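Monosaccharide ABC transporter substrate-binding protein, CUT2 family (Acidothermus cellulolyticus, PDB 4RU1) probably captures carbohydrates for uptake by an ABC transporter and binds myo-inositol. Local coordinates at residues G135-S140 against P284-K289; I210-I215 against P237-N242. All coordinates share one frame; numbering follows the deposited sequence.

Contact 1 (G135-S140 against P284-K289)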
loop_
_atom_site.group_PDB
_atom_site.type_symbol
_atom_site.label_atom_id
_atom_site.label_comp_id
_atom_site.label_asym_id
_atom_site.label_seq_id
_atom_site.Cartn_x
_atom_site.Cartn_y
_atom_site.Cartn_z
ATOM N N GLY A 135 10.959 -1.874 -12.695
ATOM C CA GLY A 135 12.046 -1.251 -13.474
ATOM C C GLY A 135 12.471 -2.148 -14.632
ATOM O O GLY A 135 12.541 -1.696 -15.740
ATOM N N ALA A 136 12.579 -3.447 -14.360
ATOM C CA ALA A 136 12.974 -4.416 -15.362
ATOM C C ALA A 136 11.879 -4.571 -16.401
ATOM O O ALA A 136 12.159 -4.622 -17.592
ATOM C CB ALA A 136 13.255 -5.773 -14.694
ATOM N N ARG A 137 10.631 -4.620 -15.972
ATOM C CA ARG A 137 9.537 -4.708 -16.880
ATOM C C ARG A 137 9.491 -3.458 -17.764
ATOM O O ARG A 137 9.317 -3.546 -18.981
ATOM C CB ARG A 137 8.214 -4.903 -16.169
ATOM C CG ARG A 137 7.105 -5.240 -17.158
ATOM C CD ARG A 137 5.794 -5.463 -16.433
ATOM N NE ARG A 137 4.660 -5.608 -17.328
ATOM C CZ ARG A 137 3.811 -6.642 -17.339
ATOM N NH1 ARG A 137 3.997 -7.662 -16.506
ATOM N NH2 ARG A 137 2.770 -6.627 -18.176
ATOM N N ALA A 138 9.641 -2.256 -17.188
ATOM C CA ALA A 138 9.625 -1.025 -17.972
ATOM C C ALA A 138 10.724 -1.021 -19.048
ATOM O O ALA A 138 10.499 -0.569 -20.159
ATOM C CB ALA A 138 9.745 0.149 -17.029
ATOM N N THR A 139 11.903 -1.509 -18.701
ATOM C CA THR A 139 13.036 -1.561 -19.630
ATOM C C THR A 139 12.706 -2.529 -20.769
ATOM O O THR A 139 12.899 -2.215 -21.956
ATOM C CB THR A 139 14.282 -2.011 -18.866
ATOM O OG1 THR A 139 14.713 -0.948 -18.020
ATOM C CG2 THR A 139 15.405 -2.323 -19.866
ATOM N N SER A 140 12.118 -3.662 -20.409
ATOM C CA SER A 140 11.689 -4.654 -21.406
ATOM C C SER A 140 10.595 -4.136 -22.360
ATOM O O SER A 140 10.604 -4.479 -23.519
ATOM C CB SER A 140 11.163 -5.900 -20.687
ATOM O OG SER A 140 12.196 -6.474 -19.913
ATOM N N PRO A 284 4.183 -9.000 -5.067
ATOM C CA PRO A 284 3.510 -8.308 -6.159
ATOM C C PRO A 284 2.976 -9.286 -7.195
ATOM O O PRO A 284 3.547 -10.352 -7.371
ATOM C CB PRO A 284 4.613 -7.476 -6.789
ATOM C CG PRO A 284 5.848 -8.263 -6.540
ATOM C CD PRO A 284 5.630 -8.926 -5.194
ATOM N N PHE A 285 1.956 -8.825 -7.925
ATOM C CA PHE A 285 1.475 -9.508 -9.111
ATOM C C PHE A 285 1.065 -8.472 -10.150
ATOM O O PHE A 285 0.252 -7.587 -9.840
ATOM C CB PHE A 285 0.308 -10.437 -8.794
ATOM C CG PHE A 285 -0.190 -11.223 -10.012
ATOM C CD1 PHE A 285 0.576 -12.221 -10.557
ATOM C CD2 PHE A 285 -1.455 -10.954 -10.554
ATOM C CE1 PHE A 285 0.099 -12.936 -11.671
ATOM C CE2 PHE A 285 -1.952 -11.671 -11.615
ATOM C CZ PHE A 285 -1.157 -12.630 -12.205
ATOM N N PHE A 286 1.598 -8.589 -11.369
ATOM C CA PHE A 286 1.283 -7.676 -12.483
ATOM C C PHE A 286 0.048 -8.059 -13.219
ATOM O O PHE A 286 -0.078 -9.198 -13.741
ATOM C CB PHE A 286 2.445 -7.521 -13.463
ATOM C CG PHE A 286 3.653 -6.774 -12.917
ATOM C CD1 PHE A 286 4.518 -7.329 -12.004
ATOM C CD2 PHE A 286 3.905 -5.466 -13.359
ATOM C CE1 PHE A 286 5.624 -6.618 -11.488
ATOM C CE2 PHE A 286 5.011 -4.807 -12.953
ATOM C CZ PHE A 286 5.845 -5.368 -11.977
ATOM N N VAL A 287 -0.875 -7.140 -13.293
ATOM C CA VAL A 287 -2.090 -7.375 -14.017
ATOM C C VAL A 287 -2.026 -6.489 -15.254
ATOM O O VAL A 287 -1.718 -5.310 -15.186
ATOM C CB VAL A 287 -3.312 -7.007 -13.171
ATOM C CG1 VAL A 287 -4.606 -7.198 -13.931
ATOM C CG2 VAL A 287 -3.362 -7.881 -11.912
ATOM N N ASP A 288 -2.285 -7.114 -16.418
ATOM C CA ASP A 288 -2.194 -6.436 -17.748
ATOM C C ASP A 288 -3.372 -6.942 -18.591
ATOM O O ASP A 288 -4.305 -7.536 -18.031
ATOM C CB ASP A 288 -0.817 -6.664 -18.365
ATOM C CG ASP A 288 -0.519 -8.136 -18.610
ATOM O OD1 ASP A 288 -1.509 -8.915 -18.744
ATOM O OD2 ASP A 288 0.677 -8.497 -18.655
ATOM N N LYS A 289 -3.356 -6.645 -19.884
ATOM C CA LYS A 289 -4.493 -6.985 -20.741
ATOM C C LYS A 289 -4.740 -8.479 -20.782
ATOM O O LYS A 289 -5.919 -8.895 -20.902
ATOM C CB LYS A 289 -4.301 -6.459 -22.170
ATOM C CG LYS A 289 -4.803 -5.069 -22.352
ATOM C CD LYS A 289 -4.678 -4.618 -23.810
ATOM C CE LYS A 289 -5.711 -5.296 -24.701
ATOM N NZ LYS A 289 -5.882 -4.595 -26.004
HETATM O O HOH W 1 2.248 -10.102 -17.012
#
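The guanidinium of Arg137 and the ring of Phe286 are nearly parallel, their planes 5° apart, and the two side chains run antiparallel alongside one another. Arg137 NH1 lies 3.4 Å from Phe286 CB, which sits oblique to the guanidinium plane, while farther back Arg137 CD packs 3.6 Å from Phe286 CD2. At the guanidinium edge, within its plane, sit Asp288 OD2 and a water. The salt bridge from Arg137 NH2 to Asp288 OD2 is 2.8 Å long and nearly straight (161° at the hydrogen), and it uses the anti lone pair of the carboxylate oxygen. The water fills the neighbouring corner, accepting from Arg137 NH1 at 3.0 Å and donating to Asp288 OD2 at 2.8 Å, so one oxygen takes two hydrogen bonds that both trace back to the same guanidinium. Arg137 reaches the strand because its chain is extended from CG to NE, with CG anti to the backbone N (chi1 -170°). Beyond the two segments, Arg137 NE pairs with Glu141, Ser290 holds Asp288 OD1, and Trp247 meets Arg137 by a cation-pi contact and Phe286 edge-to-face. This is a surface contact between helix 127-140 and strand 285-287, the antiparallel edge strand that completes the mixed sheet in one lobe of a periplasmic binding protein fold.

Contact 2 (I210-I215 against P237-N242)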
loop_
_atom_site.group_PDB
_atom_site.type_symbol
_atom_site.label_atom_id
_atom_site.label_comp_id
_atom_site.label_asym_id
_atom_site.label_seq_id
_atom_site.Cartn_x
_atom_site.Cartn_y
_atom_site.Cartn_z
ATOM N N ILE A 210 -3.928 8.235 -7.784
ATOM C CA ILE A 210 -2.894 9.105 -8.448
ATOM C C ILE A 210 -2.781 8.715 -9.924
ATOM O O ILE A 210 -2.596 9.574 -10.828
ATOM C CB ILE A 210 -1.533 8.953 -7.763
ATOM C CG1 ILE A 210 -1.600 9.226 -6.256
ATOM C CG2 ILE A 210 -0.539 9.926 -8.396
ATOM C CD1 ILE A 210 -2.299 10.502 -5.897
ATOM N N ALA A 211 -2.876 7.402 -10.245
ATOM C CA ALA A 211 -3.012 6.970 -11.610
ATOM C C ALA A 211 -4.055 7.729 -12.387
ATOM O O ALA A 211 -3.770 8.141 -13.533
ATOM C CB ALA A 211 -3.324 5.514 -11.744
ATOM N N GLN A 212 -5.228 7.953 -11.798
ATOM C CA GLN A 212 -6.288 8.663 -12.511
ATOM C C GLN A 212 -5.879 10.037 -12.900
ATOM O O GLN A 212 -6.115 10.482 -14.011
ATOM C CB GLN A 212 -7.586 8.712 -11.695
ATOM C CG GLN A 212 -8.083 7.420 -11.160
ATOM C CD GLN A 212 -8.185 6.398 -12.240
ATOM O OE1 GLN A 212 -8.808 6.692 -13.263
ATOM N NE2 GLN A 212 -7.587 5.171 -12.046
ATOM N N LEU A 213 -5.207 10.737 -11.983
ATOM C CA LEU A 213 -4.759 12.090 -12.175
ATOM C C LEU A 213 -3.654 12.152 -13.240
ATOM O O LEU A 213 -3.556 13.084 -13.992
ATOM C CB LEU A 213 -4.227 12.621 -10.823
ATOM C CG LEU A 213 -5.333 12.701 -9.781
ATOM C CD1 LEU A 213 -4.781 12.917 -8.355
ATOM C CD2 LEU A 213 -6.397 13.792 -10.101
ATOM N N ALA A 214 -2.802 11.129 -13.271
ATOM C CA ALA A 214 -1.739 11.072 -14.216
ATOM C C ALA A 214 -2.265 10.877 -15.655
ATOM O O ALA A 214 -1.745 11.479 -16.607
ATOM C CB ALA A 214 -0.747 10.001 -13.869
ATOM N N ILE A 215 -3.301 10.055 -15.792
ATOM C CA ILE A 215 -3.870 9.787 -17.120
ATOM C C ILE A 215 -4.406 11.145 -17.645
ATOM O O ILE A 215 -4.218 11.482 -18.810
ATOM C CB ILE A 215 -5.018 8.776 -17.041
ATOM C CG1 ILE A 215 -4.474 7.386 -16.688
ATOM C CG2 ILE A 215 -5.840 8.715 -18.360
ATOM C CD1 ILE A 215 -5.547 6.457 -16.187
ATOM N N PRO A 237 -9.393 -1.481 -14.006
ATOM C CA PRO A 237 -9.621 -2.533 -14.980
ATOM C C PRO A 237 -9.926 -2.039 -16.410
ATOM O O PRO A 237 -9.280 -2.486 -17.340
ATOM C CB PRO A 237 -10.780 -3.322 -14.370
ATOM C CG PRO A 237 -10.529 -3.178 -12.927
ATOM C CD PRO A 237 -10.149 -1.722 -12.764
ATOM N N ALA A 238 -10.896 -1.142 -16.536
ATOM C CA ALA A 238 -11.212 -0.496 -17.839
ATOM C C ALA A 238 -10.027 0.155 -18.478
ATOM O O ALA A 238 -9.809 0.059 -19.713
ATOM C CB ALA A 238 -12.300 0.525 -17.656
ATOM N N GLU A 239 -9.262 0.847 -17.631
ATOM C CA GLU A 239 -8.054 1.531 -18.061
ATOM C C GLU A 239 -7.005 0.597 -18.624
ATOM O O GLU A 239 -6.326 0.924 -19.597
ATOM C CB GLU A 239 -7.508 2.440 -16.925
ATOM C CG GLU A 239 -8.431 3.609 -16.757
ATOM C CD GLU A 239 -8.317 4.311 -15.442
ATOM O OE1 GLU A 239 -7.665 3.835 -14.475
ATOM O OE2 GLU A 239 -8.964 5.346 -15.331
ATOM N N ILE A 240 -6.818 -0.570 -18.040
ATOM C CA ILE A 240 -5.933 -1.587 -18.623
ATOM C C ILE A 240 -6.504 -2.126 -19.951
ATOM O O ILE A 240 -5.830 -2.196 -20.932
ATOM C CB ILE A 240 -5.745 -2.763 -17.632
ATOM C CG1 ILE A 240 -4.936 -2.304 -16.398
ATOM C CG2 ILE A 240 -5.024 -3.918 -18.232
ATOM C CD1 ILE A 240 -4.982 -3.242 -15.205
ATOM N N GLU A 241 -7.778 -2.438 -19.964
ATOM C CA GLU A 241 -8.448 -2.902 -21.205
ATOM C C GLU A 241 -8.326 -1.942 -22.411
ATOM O O GLU A 241 -8.029 -2.368 -23.536
ATOM C CB GLU A 241 -9.935 -3.175 -20.883
ATOM C CG GLU A 241 -10.226 -4.347 -19.923
ATOM C CD GLU A 241 -11.534 -4.229 -19.140
ATOM O OE1 GLU A 241 -12.464 -3.526 -19.606
ATOM O OE2 GLU A 241 -11.637 -4.848 -18.043
ATOM N N ASN A 242 -8.519 -0.650 -22.172
ATOM C CA ASN A 242 -8.485 0.365 -23.239
ATOM C C ASN A 242 -7.082 1.000 -23.498
ATOM O O ASN A 242 -6.952 1.912 -24.330
ATOM C CB ASN A 242 -9.549 1.446 -23.040
ATOM C CG ASN A 242 -9.347 2.281 -21.795
ATOM O OD1 ASN A 242 -8.231 2.424 -21.289
ATOM N ND2 ASN A 242 -10.422 2.842 -21.291
#
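Gln212 NE2 donates to Glu239 OE1 across 2.8 Å, the hydrogen bond that joins the two helices here. Its N-H...O angle is 155°, and it arrives at the syn lone pair of that oxygen. Amide and carboxylate are nearly coplanar, 11° apart, and meet edge to edge, with Gln212 OE1 2.5 Å from Glu239 OE2. Gln212 does not leave its helix pointing straight at the partner. Its chain is bent at chi2 (-52°), which swings the amide round to the carboxylate, and NE2 also makes a weak hydrogen bond to Ala208 O, one turn earlier in the same helix. Glu239, by contrast, leaves its helix directly toward the other and is extended beyond CG, carrying its acid group to Gln212. There the carboxylate meets an apolar neighbour too: Ile215 CD1 is placed above its plane, 3.6 Å from Glu239 CD. One helix thus supplies an amide at the edge of the buried acid and a methyl over one of its faces. Gln244, in the loop after helix 236-241, touches both Ile215 and Glu239, while Asn233 and Gln235 border Gln212. The helices 208-220 and 236-241 are the connections of two successive beta-alpha-beta crossovers, linking the adjacent parallel strands 202-205, 226-230 and 248-250. Side-by-side packing of such consecutive helices is characteristic of the Rossmann-like lobes of periplasmic binding proteins.

Following the chain from the N terminus, helix 127-140 comes first and leaves one half of contact 1 waiting for a strand 144 residues later. Within that long loop, contact 2 closes a much shorter one: helix 208-220 leads through strand 226-230 to helix 236-241, and the two helices meet. The chain then runs through strand 248-250 and helix 253-270, visits the other sheet as strand 280-281 and returns as strand 285-287, where contact 1 closes, so the loops nest without crossing. Lys289 CG packs 3.4 Å from Ile240 O. Contact 1 joins helix 127-140 to the mixed sheet's edge strand, contact 2 two crossover helices of the same lobe.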